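Local atomic coordinates of histidine kinase (Methanosarcina mazei, PDB entry 3LI8), a protein that probably acts as a membrane-bound sensor that phosphorylates a protein histidine with ATP, this chain being its Cache-domain sensor portion without the kinase part. Residues N108-P113 against Y143-I148; T138-Y143 against S152-I157; G147-S152 against V171-V176. One frame throughout, in Å; residues are numbered along the deposited sequence.

Contact 1: N108-P113 against Y143-I148; sequences NKINGP and YFYEGI. With SO4 (sulfate ion), chain F.
I110 reaches from the type I turn K109-G112 into a corner formed by Y145, E146 and I148, and its side chain can be followed outward. I110 CB stands 4.2 Å from E146 OE1. At the first branch, chi1 of -69° sets CG1 beside the backbone nitrogen and leaves CG2 anti to it, facing E146; I110 CG2 meets E146 OE1 at 3.4 Å and E146 CB at 3.8 Å. The other branch runs to Y145: I110 CG1 sits in the plane of the phenol ring at its edge, 4.0 Å from Y145 CE2. At the tip, I110 CD1 approaches Y145 CD2 at 3.9 Å while keeping I148 CG1 within 4.1 Å. The Y145 ring has E146 CG over one face and O1 of a sulfate, probably from the crystallisation liquor, over the opposite one. Across from I110, the backbone makes a type I' turn, Y145 to I148, the tight reversal between strands 143-145 and 148-159. One water donates to both I110 O (3.0 Å) and E146 O (2.6 Å). With no clear direct hydrogen bond between the two turns, their polar link runs through solvent, beside the apolar contacts of one isoleucine.

Contact 2: T138-Y143 against S152-I157; sequences TLTEPY and SYDSPI. With SO4 (sulfate ion), chain F.
With chi1 at 171°, L139 swings CG away from its own backbone nitrogen and lays CD1 over the ring of Y153, its non-hydrogen-bonded partner. The methyl stands 3.7 Å from the centroid of the Y153 ring and only 8° off the normal, a CH-pi contact centred on the face; the two side chains run alongside one another, and M33 of helix 13-48 touches both. T140 places OG1 between its backbone nitrogen and carbonyl carbon (chi1 67°), where it accepts a bond from S152 N at 3.1 Å and donates to E141 O at 2.9 Å from above that carbonyl's plane. Strand 138-139 pairs with strand 148-159 in the antiparallel sheet of this Cache module. T138 and D154 form the hydrogen-bonded pair, T138 N to D154 O at 2.8 Å and D154 N to T138 O at 2.9 Å, and T140 N continues the pattern to S152 O (2.9 Å). At S152 N the threonine hydroxyl takes the place of a main-chain carbonyl as acceptor. Farther along, Y143 OH lies 2.5 Å from S152 OG, a hydrogen bond of doubtful shortness, with OG in the phenol plane at its edge; D170 OD1 is a second partner of OG. Sulfate O2, 2.8 Å from Y143 OH, competes weakly for the same phenol proton, and the choice is open.

Contact 3: G147-S152 against V171-V176; sequences GIFMVS and VPLEYV
L173 fills the tight side of this contact, wedged between F149 and V151. Its CB lies 3.7 Å from F149 CD2, and its CD1 sits over the face of the phenylalanine ring, 4.1 Å from the F149 centroid and 18° off the normal, displaced toward the rim. The same methyl touches V151 CG1 at 3.7 Å, so one branch tip serves both neighbours; chi1 near -67° directs L173 CG back over the backbone of M150, here selenomethionine. P142 packs on F149 and L173 alike. Backbone bonds lock the strands beneath: V171 N donates to V151 O at 2.9 Å, V151 N returns to V171 O, and L173 N reaches F149 O at 3.0 Å. P172 falls opposite M150 at a non-hydrogen-bonded position, where its missing N-H breaks no bond between the strands. The other side is looser and less buried. There I148 CG2 approaches P172 CB no closer than 4.4 Å, and a water bridges the two segments, donating to F149 O at 2.9 Å and accepting from E174 N at 3.0 Å. That water joins the F149 carbonyl, which already accepts from L173 N, to the backbone where the chain turns toward helix 174-180. Strands 148-159 and 162-172 thus make a beta hairpin, two neighbouring strands of the antiparallel sheet typical of Cache sensor modules.

How the contacts relate
From the N terminus, the chain passes 108-113, runs through strand 115-118 and helix 126-134, and comes back at 143-148, so contact 1 closes the longest loop. Contact 2 crosses it, running from 138-143 to 152-157 and sharing Y143; it closes a loop of eight residues holding most of strand 143-145 and the beginning of strand 148-159. Contact 3 begins on G147 and I148, where contact 1 ends, and crosses contact 2, since their segments alternate along the chain; the two share S152. Its loop is the body of the hairpin 148-159 and 162-172. Contact 1 brings the 108-113 turn against the hairpin turn after strand 143-145.

Contact 1: N108-P113 against Y143-I148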
loop_
_atom_site.group_PDB
_atom_site.type_symbol
_atom_site.label_atom_id
_atom_site.label_comp_id
_atom_site.label_asym_id
_atom_site.label_seq_id
_atom_site.Cartn_x
_atom_site.Cartn_y
_atom_site.Cartn_z
ATOM N N ASN A 108 15.974 6.565 1.787
ATOM C CA ASN A 108 15.544 5.380 1.141
ATOM C C ASN A 108 16.703 4.421 0.782
ATOM O O ASN A 108 17.878 4.815 0.727
ATOM C CB ASN A 108 14.768 5.739 -0.130
ATOM C CG ASN A 108 15.687 6.312 -1.170
ATOM O OD1 ASN A 108 16.038 7.511 -1.168
ATOM N ND2 ASN A 108 16.165 5.468 -2.000
ATOM N N LYS A 109 16.329 3.174 0.445
ATOM C CA LYS A 109 17.290 2.240 -0.157
ATOM C C LYS A 109 16.798 1.651 -1.495
ATOM O O LYS A 109 17.102 0.492 -1.829
ATOM C CB LYS A 109 17.667 1.128 0.835
ATOM C CG LYS A 109 16.450 0.432 1.302
ATOM C CD LYS A 109 16.811 -0.641 2.384
ATOM C CE LYS A 109 17.362 -0.016 3.631
ATOM N NZ LYS A 109 17.374 -1.065 4.763
ATOM N N ILE A 110 16.110 2.473 -2.256
ATOM C CA ILE A 110 15.486 2.071 -3.538
ATOM C C ILE A 110 16.583 1.560 -4.449
ATOM O O ILE A 110 16.370 0.546 -5.178
ATOM C CB ILE A 110 14.853 3.308 -4.204
ATOM C CG1 ILE A 110 13.629 3.816 -3.445
ATOM C CG2 ILE A 110 14.391 2.963 -5.606
ATOM C CD1 ILE A 110 12.486 2.863 -3.543
ATOM N N ASN A 111 17.775 2.141 -4.345
ATOM C CA ASN A 111 18.838 1.761 -5.308
ATOM C C ASN A 111 19.912 0.898 -4.669
ATOM O O ASN A 111 20.970 0.628 -5.277
ATOM C CB ASN A 111 19.380 3.010 -5.998
ATOM C CG ASN A 111 18.310 3.646 -6.887
ATOM O OD1 ASN A 111 17.754 4.698 -6.554
ATOM N ND2 ASN A 111 17.865 2.896 -7.895
ATOM N N GLY A 112 19.669 0.480 -3.434
ATOM C CA GLY A 112 20.614 -0.359 -2.734
ATOM C C GLY A 112 21.068 0.250 -1.427
ATOM O O GLY A 112 20.565 -0.139 -0.360
ATOM N N PRO A 113 22.010 1.209 -1.477
ATOM C CA PRO A 113 22.524 1.814 -0.262
ATOM C C PRO A 113 21.528 2.852 0.313
ATOM O O PRO A 113 20.623 3.340 -0.401
ATOM C CB PRO A 113 23.845 2.471 -0.715
ATOM C CG PRO A 113 23.597 2.829 -2.165
ATOM C CD PRO A 113 22.757 1.641 -2.674
ATOM N N TYR A 143 2.101 0.989 -6.937
ATOM C CA TYR A 143 2.670 1.567 -8.155
ATOM C C TYR A 143 4.101 1.142 -8.252
ATOM O O TYR A 143 4.688 0.611 -7.312
ATOM C CB TYR A 143 2.602 3.093 -8.112
ATOM C CG TYR A 143 3.282 3.763 -6.926
ATOM C CD1 TYR A 143 4.468 4.444 -7.094
ATOM C CD2 TYR A 143 2.691 3.737 -5.650
ATOM C CE1 TYR A 143 5.077 5.087 -6.038
ATOM C CE2 TYR A 143 3.270 4.446 -4.578
ATOM C CZ TYR A 143 4.481 5.067 -4.783
ATOM O OH TYR A 143 5.113 5.697 -3.755
ATOM N N PHE A 144 4.684 1.372 -9.417
ATOM C CA PHE A 144 6.116 1.138 -9.538
ATOM C C PHE A 144 6.878 2.440 -9.429
ATOM O O PHE A 144 6.459 3.490 -9.939
ATOM C CB PHE A 144 6.389 0.516 -10.947
ATOM C CG PHE A 144 5.969 -0.922 -11.056
ATOM C CD1 PHE A 144 6.802 -1.927 -10.590
ATOM C CD2 PHE A 144 4.735 -1.260 -11.580
ATOM C CE1 PHE A 144 6.431 -3.307 -10.624
ATOM C CE2 PHE A 144 4.362 -2.645 -11.641
ATOM C CZ PHE A 144 5.230 -3.640 -11.159
ATOM N N TYR A 145 8.039 2.387 -8.767
ATOM C CA TYR A 145 8.901 3.564 -8.658
ATOM C C TYR A 145 10.324 3.051 -8.765
ATOM O O TYR A 145 10.788 2.252 -7.934
ATOM C CB TYR A 145 8.674 4.354 -7.356
ATOM C CG TYR A 145 9.687 5.422 -7.068
ATOM C CD1 TYR A 145 9.587 6.671 -7.692
ATOM C CD2 TYR A 145 10.725 5.195 -6.198
ATOM C CE1 TYR A 145 10.515 7.663 -7.452
ATOM C CE2 TYR A 145 11.700 6.194 -5.954
ATOM C CZ TYR A 145 11.582 7.401 -6.577
ATOM O OH TYR A 145 12.508 8.380 -6.311
ATOM N N GLU A 146 11.021 3.534 -9.799
ATOM C CA GLU A 146 12.408 3.055 -10.044
ATOM C C GLU A 146 12.548 1.565 -9.923
ATOM O O GLU A 146 13.498 1.035 -9.332
ATOM C CB GLU A 146 13.446 3.804 -9.166
ATOM C CG GLU A 146 13.388 5.282 -9.428
ATOM C CD GLU A 146 14.362 6.104 -8.577
ATOM O OE1 GLU A 146 15.034 5.551 -7.697
ATOM O OE2 GLU A 146 14.448 7.303 -8.818
ATOM N N GLY A 147 11.589 0.849 -10.501
ATOM C CA GLY A 147 11.730 -0.572 -10.580
ATOM C C GLY A 147 11.106 -1.293 -9.403
ATOM O O GLY A 147 11.091 -2.510 -9.400
ATOM N N ILE A 148 10.658 -0.544 -8.385
ATOM C CA ILE A 148 10.200 -1.218 -7.144
ATOM C C ILE A 148 8.676 -1.108 -7.056
ATOM O O ILE A 148 8.164 0.021 -7.056
ATOM C CB ILE A 148 10.749 -0.515 -5.881
ATOM C CG1 ILE A 148 12.309 -0.431 -5.898
ATOM C CG2 ILE A 148 10.233 -1.236 -4.590
ATOM C CD1 ILE A 148 12.988 -1.764 -6.084
HETATM S S SO4 F . 7.450 8.625 -3.704
HETATM O O1 SO4 F . 8.415 7.524 -3.675
HETATM O O2 SO4 F . 6.154 8.199 -4.250
HETATM O O3 SO4 F . 7.837 9.849 -4.424
HETATM O O4 SO4 F . 7.184 8.950 -2.227
HETATM O O HOH W 1 15.503 -0.022 -8.041
#

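Contact 2: T138-Y143 against S152-I157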
loop_
_atom_site.group_PDB
_atom_site.type_symbol
_atom_site.label_atom_id
_atom_site.label_comp_id
_atom_site.label_asym_id
_atom_site.label_seq_id
_atom_site.Cartn_x
_atom_site.Cartn_y
_atom_site.Cartn_z
ATOM N N THR A 138 -3.438 8.150 4.730
ATOM C CA THR A 138 -3.689 7.668 3.364
ATOM C C THR A 138 -2.837 6.431 3.053
ATOM O O THR A 138 -1.746 6.287 3.594
ATOM C CB THR A 138 -3.327 8.818 2.422
ATOM O OG1 THR A 138 -4.193 9.917 2.706
ATOM C CG2 THR A 138 -3.508 8.435 0.932
ATOM N N LEU A 139 -3.352 5.537 2.199
ATOM C CA LEU A 139 -2.600 4.385 1.679
ATOM C C LEU A 139 -2.819 4.502 0.166
ATOM O O LEU A 139 -3.960 4.465 -0.331
ATOM C CB LEU A 139 -3.194 3.075 2.204
ATOM C CG LEU A 139 -2.625 1.831 1.552
ATOM C CD1 LEU A 139 -1.069 1.892 1.489
ATOM C CD2 LEU A 139 -3.024 0.499 2.267
ATOM N N THR A 140 -1.754 4.723 -0.601
ATOM C CA THR A 140 -1.944 4.815 -2.070
ATOM C C THR A 140 -2.269 3.453 -2.660
ATOM O O THR A 140 -2.028 2.402 -2.071
ATOM C CB THR A 140 -0.639 5.301 -2.781
ATOM O OG1 THR A 140 0.365 4.306 -2.648
ATOM C CG2 THR A 140 -0.142 6.571 -2.102
ATOM N N GLU A 141 -2.829 3.492 -3.863
ATOM C CA GLU A 141 -2.857 2.330 -4.709
ATOM C C GLU A 141 -1.386 1.951 -5.035
ATOM O O GLU A 141 -0.509 2.792 -4.945
ATOM C CB GLU A 141 -3.659 2.669 -5.959
ATOM C CG GLU A 141 -5.151 2.729 -5.623
ATOM C CD GLU A 141 -5.685 1.350 -5.241
ATOM O OE1 GLU A 141 -5.934 0.543 -6.158
ATOM O OE2 GLU A 141 -5.823 1.048 -4.025
ATOM N N PRO A 142 -1.123 0.677 -5.325
ATOM C CA PRO A 142 0.234 0.222 -5.596
ATOM C C PRO A 142 0.787 0.830 -6.898
ATOM O O PRO A 142 0.037 1.210 -7.846
ATOM C CB PRO A 142 0.093 -1.287 -5.677
ATOM C CG PRO A 142 -1.289 -1.472 -6.274
ATOM C CD PRO A 142 -2.111 -0.409 -5.515
ATOM N N TYR A 143 2.101 0.989 -6.937
ATOM C CA TYR A 143 2.670 1.567 -8.155
ATOM C C TYR A 143 4.101 1.142 -8.252
ATOM O O TYR A 143 4.688 0.611 -7.312
ATOM C CB TYR A 143 2.602 3.093 -8.112
ATOM C CG TYR A 143 3.282 3.763 -6.926
ATOM C CD1 TYR A 143 4.468 4.444 -7.094
ATOM C CD2 TYR A 143 2.691 3.737 -5.650
ATOM C CE1 TYR A 143 5.077 5.087 -6.038
ATOM C CE2 TYR A 143 3.270 4.446 -4.578
ATOM C CZ TYR A 143 4.481 5.067 -4.783
ATOM O OH TYR A 143 5.113 5.697 -3.755
ATOM N N SER A 152 2.491 3.353 -0.551
ATOM C CA SER A 152 2.987 4.424 0.370
ATOM C C SER A 152 1.880 4.698 1.381
ATOM O O SER A 152 0.718 4.864 0.988
ATOM C CB SER A 152 3.275 5.722 -0.426
ATOM O OG SER A 152 4.262 5.469 -1.453
ATOM N N TYR A 153 2.276 4.720 2.641
ATOM C CA TYR A 153 1.396 5.079 3.770
ATOM C C TYR A 153 1.816 6.487 4.129
ATOM O O TYR A 153 3.003 6.729 4.340
ATOM C CB TYR A 153 1.724 4.214 4.957
ATOM C CG TYR A 153 1.255 2.754 4.809
ATOM C CD1 TYR A 153 0.021 2.324 5.345
ATOM C CD2 TYR A 153 2.037 1.816 4.115
ATOM C CE1 TYR A 153 -0.380 0.996 5.185
ATOM C CE2 TYR A 153 1.594 0.491 3.918
ATOM C CZ TYR A 153 0.394 0.123 4.467
ATOM O OH TYR A 153 0.040 -1.189 4.322
ATOM N N ASP A 154 0.883 7.432 4.217
ATOM C CA ASP A 154 1.298 8.831 4.514
ATOM C C ASP A 154 0.314 9.416 5.505
ATOM O O ASP A 154 -0.892 9.288 5.302
ATOM C CB ASP A 154 1.285 9.690 3.228
ATOM C CG ASP A 154 2.215 9.132 2.190
ATOM O OD1 ASP A 154 3.430 9.379 2.330
ATOM O OD2 ASP A 154 1.762 8.326 1.336
ATOM N N SER A 155 0.850 10.063 6.521
ATOM C CA SER A 155 0.001 10.712 7.566
ATOM C C SER A 155 0.270 12.190 7.626
ATOM O O SER A 155 1.415 12.626 7.527
ATOM C CB SER A 155 0.399 10.117 8.951
ATOM O OG SER A 155 -0.046 8.755 8.974
ATOM N N PRO A 156 -0.799 13.009 7.747
ATOM C CA PRO A 156 -0.641 14.440 7.825
ATOM C C PRO A 156 -0.037 14.853 9.181
ATOM O O PRO A 156 -0.399 14.279 10.227
ATOM C CB PRO A 156 -2.106 14.965 7.635
ATOM C CG PRO A 156 -2.973 13.879 8.181
ATOM C CD PRO A 156 -2.206 12.583 7.777
ATOM N N ILE A 157 0.851 15.845 9.148
ATOM C CA ILE A 157 1.441 16.479 10.352
ATOM C C ILE A 157 0.628 17.759 10.589
ATOM O O ILE A 157 0.586 18.710 9.742
ATOM C CB ILE A 157 2.872 16.881 10.107
ATOM C CG1 ILE A 157 3.690 15.623 9.770
ATOM C CG2 ILE A 157 3.476 17.570 11.339
ATOM C CD1 ILE A 157 5.190 15.930 9.311
HETATM S S SO4 F . 7.450 8.625 -3.704
HETATM O O1 SO4 F . 8.415 7.524 -3.675
HETATM O O2 SO4 F . 6.154 8.199 -4.250
HETATM O O3 SO4 F . 7.837 9.849 -4.424
HETATM O O4 SO4 F . 7.184 8.950 -2.227
#

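Contact 3: G147-S152 against V171-V176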
loop_
_atom_site.group_PDB
_atom_site.type_symbol
_atom_site.label_atom_id
_atom_site.label_comp_id
_atom_site.label_asym_id
_atom_site.label_seq_id
_atom_site.Cartn_x
_atom_site.Cartn_y
_atom_site.Cartn_z
ATOM N N GLY A 147 11.589 0.849 -10.501
ATOM C CA GLY A 147 11.730 -0.572 -10.580
ATOM C C GLY A 147 11.106 -1.293 -9.403
ATOM O O GLY A 147 11.091 -2.510 -9.400
ATOM N N ILE A 148 10.658 -0.544 -8.385
ATOM C CA ILE A 148 10.200 -1.218 -7.144
ATOM C C ILE A 148 8.676 -1.108 -7.056
ATOM O O ILE A 148 8.164 0.021 -7.056
ATOM C CB ILE A 148 10.749 -0.515 -5.881
ATOM C CG1 ILE A 148 12.309 -0.431 -5.898
ATOM C CG2 ILE A 148 10.233 -1.236 -4.590
ATOM C CD1 ILE A 148 12.988 -1.764 -6.084
ATOM N N PHE A 149 8.010 -2.249 -6.937
ATOM C CA PHE A 149 6.516 -2.278 -6.790
ATOM C C PHE A 149 6.242 -2.028 -5.315
ATOM O O PHE A 149 6.816 -2.706 -4.467
ATOM C CB PHE A 149 6.030 -3.664 -7.144
ATOM C CG PHE A 149 4.521 -3.764 -7.244
ATOM C CD1 PHE A 149 3.782 -2.804 -7.886
ATOM C CD2 PHE A 149 3.899 -4.902 -6.688
ATOM C CE1 PHE A 149 2.366 -2.999 -7.988
ATOM C CE2 PHE A 149 2.534 -5.079 -6.772
ATOM C CZ PHE A 149 1.783 -4.104 -7.398
HETATM N N MSE A 150 5.393 -1.038 -5.027
HETATM C CA MSE A 150 5.220 -0.626 -3.630
HETATM C C MSE A 150 3.911 0.099 -3.413
HETATM O O MSE A 150 3.164 0.407 -4.366
HETATM C CB MSE A 150 6.361 0.309 -3.228
HETATM C CG MSE A 150 6.309 1.513 -4.073
HETATM SE SE MSE A 150 7.692 2.985 -3.550
HETATM C CE MSE A 150 8.946 1.970 -3.517
ATOM N N VAL A 151 3.568 0.290 -2.122
ATOM C CA VAL A 151 2.482 1.261 -1.792
ATOM C C VAL A 151 3.142 2.226 -0.784
ATOM O O VAL A 151 4.209 1.882 -0.194
ATOM C CB VAL A 151 1.278 0.619 -1.079
ATOM C CG1 VAL A 151 0.394 -0.162 -2.079
ATOM C CG2 VAL A 151 1.761 -0.285 0.084
ATOM N N SER A 152 2.491 3.353 -0.551
ATOM C CA SER A 152 2.987 4.424 0.370
ATOM C C SER A 152 1.880 4.698 1.381
ATOM O O SER A 152 0.718 4.864 0.988
ATOM C CB SER A 152 3.275 5.722 -0.426
ATOM O OG SER A 152 4.262 5.469 -1.453
ATOM N N VAL A 171 6.543 0.918 1.129
ATOM C CA VAL A 171 6.505 -0.499 1.480
ATOM C C VAL A 171 6.587 -1.355 0.208
ATOM O O VAL A 171 5.628 -1.369 -0.549
ATOM C CB VAL A 171 5.226 -0.810 2.238
ATOM C CG1 VAL A 171 5.128 -2.318 2.681
ATOM C CG2 VAL A 171 5.171 0.141 3.466
ATOM N N PRO A 172 7.713 -2.065 0.003
ATOM C CA PRO A 172 7.726 -2.981 -1.175
ATOM C C PRO A 172 6.703 -4.100 -1.013
ATOM O O PRO A 172 6.447 -4.626 0.116
ATOM C CB PRO A 172 9.118 -3.643 -1.126
ATOM C CG PRO A 172 9.965 -2.782 -0.325
ATOM C CD PRO A 172 9.032 -2.001 0.675
ATOM N N LEU A 173 6.198 -4.535 -2.158
ATOM C CA LEU A 173 5.123 -5.518 -2.135
ATOM C C LEU A 173 5.515 -6.835 -2.746
ATOM O O LEU A 173 4.631 -7.686 -2.910
ATOM C CB LEU A 173 3.941 -5.012 -2.945
ATOM C CG LEU A 173 3.224 -3.786 -2.359
ATOM C CD1 LEU A 173 2.283 -3.096 -3.387
ATOM C CD2 LEU A 173 2.606 -4.195 -1.058
ATOM N N GLU A 174 6.804 -7.047 -3.052
ATOM C CA GLU A 174 7.202 -8.348 -3.616
ATOM C C GLU A 174 6.796 -9.513 -2.694
ATOM O O GLU A 174 6.305 -10.575 -3.144
ATOM C CB GLU A 174 8.719 -8.334 -3.803
ATOM C CG GLU A 174 9.249 -9.654 -4.343
ATOM C CD GLU A 174 10.720 -9.615 -4.605
ATOM O OE1 GLU A 174 11.330 -8.556 -4.378
ATOM O OE2 GLU A 174 11.257 -10.655 -5.026
ATOM N N TYR A 175 6.901 -9.292 -1.391
ATOM C CA TYR A 175 6.524 -10.292 -0.436
ATOM C C TYR A 175 5.068 -10.791 -0.621
ATOM O O TYR A 175 4.790 -11.968 -0.360
ATOM C CB TYR A 175 6.763 -9.793 0.999
ATOM C CG TYR A 175 5.577 -9.005 1.513
ATOM C CD1 TYR A 175 4.545 -9.648 2.194
ATOM C CD2 TYR A 175 5.516 -7.615 1.354
ATOM C CE1 TYR A 175 3.426 -8.940 2.668
ATOM C CE2 TYR A 175 4.432 -6.893 1.863
ATOM C CZ TYR A 175 3.378 -7.579 2.478
ATOM O OH TYR A 175 2.309 -6.838 2.966
ATOM N N VAL A 176 4.179 -9.897 -1.039
ATOM C CA VAL A 176 2.798 -10.316 -1.294
ATOM C C VAL A 176 2.720 -11.430 -2.322
ATOM O O VAL A 176 2.049 -12.444 -2.112
ATOM C CB VAL A 176 1.975 -9.145 -1.698
ATOM C CG1 VAL A 176 0.484 -9.594 -2.070
ATOM C CG2 VAL A 176 2.027 -8.132 -0.561
HETATM O O HOH W 2 8.588 -5.000 -4.312
#